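Local atomic coordinates of putative Zn-dependent Alcohol Dehydrogenase (Rhodobacter sphaeroides, PDB entry 3IV6), a protein that binds S-adenosylmethionine in a Rossmann-like domain and is probably a methyltransferase, despite its name as a putative zinc-dependent alcohol dehydrogenase. Residues E126-A131 with R223-H228. Numbering follows the deposited sequence.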
loop_
_atom_site.group_PDB
_atom_site.type_symbol
_atom_site.label_atom_id
_atom_site.label_comp_id
_atom_site.label_asym_id
_atom_site.label_seq_id
_atom_site.Cartn_x
_atom_site.Cartn_y
_atom_site.Cartn_z
ATOM N N GLU A 126 -1.654 -13.662 -2.648
ATOM C CA GLU A 126 -1.964 -14.204 -1.331
ATOM C C GLU A 126 -1.643 -13.234 -0.177
ATOM O O GLU A 126 -2.301 -13.257 0.867
ATOM C CB GLU A 126 -1.260 -15.544 -1.097
ATOM C CG GLU A 126 0.261 -15.454 -1.070
ATOM C CD GLU A 126 0.855 -15.315 0.342
ATOM O OE1 GLU A 126 0.091 -15.349 1.337
ATOM O OE2 GLU A 126 2.101 -15.174 0.456
ATOM N N GLU A 127 -0.628 -12.399 -0.333
ATOM C CA GLU A 127 -0.384 -11.370 0.655
ATOM C C GLU A 127 -1.564 -10.347 0.671
ATOM O O GLU A 127 -2.089 -9.979 1.734
ATOM C CB GLU A 127 0.922 -10.653 0.354
ATOM C CG GLU A 127 2.146 -11.146 1.018
ATOM C CD GLU A 127 3.285 -10.095 0.986
ATOM O OE1 GLU A 127 3.625 -9.604 -0.118
ATOM O OE2 GLU A 127 3.839 -9.754 2.072
ATOM N N ALA A 128 -1.974 -9.889 -0.507
ATOM C CA ALA A 128 -3.096 -8.961 -0.592
ATOM C C ALA A 128 -4.386 -9.534 -0.021
ATOM O O ALA A 128 -5.158 -8.803 0.613
ATOM C CB ALA A 128 -3.309 -8.446 -2.027
ATOM N N ARG A 129 -4.634 -10.826 -0.226
ATOM C CA ARG A 129 -5.811 -11.457 0.391
ATOM C C ARG A 129 -5.743 -11.322 1.915
ATOM O O ARG A 129 -6.629 -10.758 2.521
ATOM C CB ARG A 129 -5.968 -12.929 -0.015
ATOM C CG ARG A 129 -6.268 -13.139 -1.456
ATOM C CD ARG A 129 -6.073 -14.562 -1.807
ATOM N NE ARG A 129 -6.199 -14.807 -3.243
ATOM C CZ ARG A 129 -5.655 -15.850 -3.864
ATOM N NH1 ARG A 129 -4.949 -16.739 -3.159
ATOM N NH2 ARG A 129 -5.800 -16.003 -5.177
ATOM N N ARG A 130 -4.667 -11.808 2.527
ATOM C CA ARG A 130 -4.471 -11.619 3.963
ATOM C C ARG A 130 -4.636 -10.149 4.424
ATOM O O ARG A 130 -5.252 -9.868 5.454
ATOM C CB ARG A 130 -3.115 -12.195 4.390
ATOM C CG ARG A 130 -3.117 -13.705 4.538
ATOM C CD ARG A 130 -1.843 -14.203 5.203
ATOM N NE ARG A 130 -0.714 -14.172 4.276
ATOM C CZ ARG A 130 0.410 -13.485 4.462
ATOM N NH1 ARG A 130 0.603 -12.757 5.564
ATOM N NH2 ARG A 130 1.350 -13.548 3.534
ATOM N N ALA A 131 -4.072 -9.219 3.665
ATOM C CA ALA A 131 -4.201 -7.808 3.995
ATOM C C ALA A 131 -5.663 -7.364 4.067
ATOM O O ALA A 131 -6.074 -6.777 5.062
ATOM C CB ALA A 131 -3.431 -6.945 3.006
ATOM N N ARG A 223 -11.276 -7.145 -8.094
ATOM C CA ARG A 223 -12.565 -7.719 -7.805
ATOM C C ARG A 223 -12.454 -9.186 -7.422
ATOM O O ARG A 223 -13.139 -9.651 -6.497
ATOM C CB ARG A 223 -13.524 -7.487 -8.977
ATOM C CG ARG A 223 -14.063 -6.073 -9.004
ATOM C CD ARG A 223 -14.932 -5.741 -10.200
ATOM N NE ARG A 223 -14.827 -4.298 -10.451
ATOM C CZ ARG A 223 -15.715 -3.386 -10.049
ATOM N NH1 ARG A 223 -16.806 -3.769 -9.403
ATOM N NH2 ARG A 223 -15.522 -2.096 -10.306
ATOM N N ALA A 224 -11.583 -9.911 -8.123
ATOM C CA ALA A 224 -11.346 -11.338 -7.836
ATOM C C ALA A 224 -10.747 -11.550 -6.447
ATOM O O ALA A 224 -11.033 -12.528 -5.766
ATOM C CB ALA A 224 -10.438 -11.912 -8.855
ATOM N N LEU A 225 -9.888 -10.627 -6.057
ATOM C CA LEU A 225 -9.262 -10.655 -4.747
ATOM C C LEU A 225 -10.265 -10.480 -3.607
ATOM O O LEU A 225 -10.246 -11.232 -2.634
ATOM C CB LEU A 225 -8.221 -9.541 -4.695
ATOM C CG LEU A 225 -7.583 -9.156 -3.383
ATOM C CD1 LEU A 225 -6.617 -10.215 -3.060
ATOM C CD2 LEU A 225 -6.873 -7.890 -3.654
ATOM N N LEU A 226 -11.122 -9.476 -3.742
ATOM C CA LEU A 226 -12.158 -9.145 -2.768
ATOM C C LEU A 226 -13.224 -10.209 -2.580
ATOM O O LEU A 226 -13.798 -10.296 -1.493
ATOM C CB LEU A 226 -12.844 -7.841 -3.159
ATOM C CG LEU A 226 -12.031 -6.537 -3.117
ATOM C CD1 LEU A 226 -12.888 -5.400 -3.588
ATOM C CD2 LEU A 226 -11.451 -6.218 -1.723
ATOM N N SER A 227 -13.471 -11.008 -3.626
ATOM C CA SER A 227 -14.462 -12.101 -3.618
ATOM C C SER A 227 -13.856 -13.457 -3.321
ATOM O O SER A 227 -14.555 -14.471 -3.312
ATOM C CB SER A 227 -15.145 -12.207 -4.976
ATOM O OG SER A 227 -14.249 -12.635 -5.996
ATOM N N HIS A 228 -12.547 -13.485 -3.118
ATOM C CA HIS A 228 -11.825 -14.727 -2.857
ATOM C C HIS A 228 -12.222 -15.323 -1.509
ATOM O O HIS A 228 -12.415 -14.600 -0.516
ATOM C CB HIS A 228 -10.312 -14.462 -2.885
ATOM C CG HIS A 228 -9.488 -15.707 -2.914
ATOM N ND1 HIS A 228 -9.206 -16.444 -1.780
ATOM C CD2 HIS A 228 -8.895 -16.356 -3.946
ATOM C CE1 HIS A 228 -8.478 -17.493 -2.117
ATOM N NE2 HIS A 228 -8.280 -17.467 -3.424
#
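Two neighbouring helices of the Rossmann-like domain meet here: Arg129 of helix 125-139 reaches out to Leu225, near the C-terminal end of helix 219-226, and to His228 just beyond it. The guanidinium of Arg129 is stacked over one face of the His228 imidazole, centres 3.5 Å apart and planes tilted by 17°, with Arg129 CZ 3.1 Å from His228 NE2. All three guanidinium nitrogens come near NE2, but it sits over the face of the group, where no N-H points, and no hydrogen bond forms. Arg129 CD adds a CH-pi contact, 3.7 Å from the centroid of the His228 ring. With CG anti to its carbonyl carbon (chi1 -66°), the extended chain of Arg129 carries CG to Leu225 CD1 and brings CD and the guanidinium over the His228 face. The imidazole in turn is tied down by a hydrogen bond between His228 ND1 and the backbone N of Val230, which would help fix the ring's rotation. Leu225 CD1 touches the stem at Arg129 CG, 3.4 Å away. The same methyl rests 3.9 Å from Ala128 CB, and Leu225 CD2 reaches that CB at 4.0 Å, so both leucine methyls pack on the small alanine. Replacing Arg129 by alanine is likely to leave one face of the His228 ring without its stacked guanidinium and Leu225 CD1 without the stem it packs on. Ala128 also touches Phe123, and its side chain is about 10 Å from the bound S-adenosylmethionine. The side of helix 125-139, which links parallel strands 113-117 and 143-149, thus packs against the C-terminal end of the helix before strand 237-244, within an alpha/beta Rossmann-like fold.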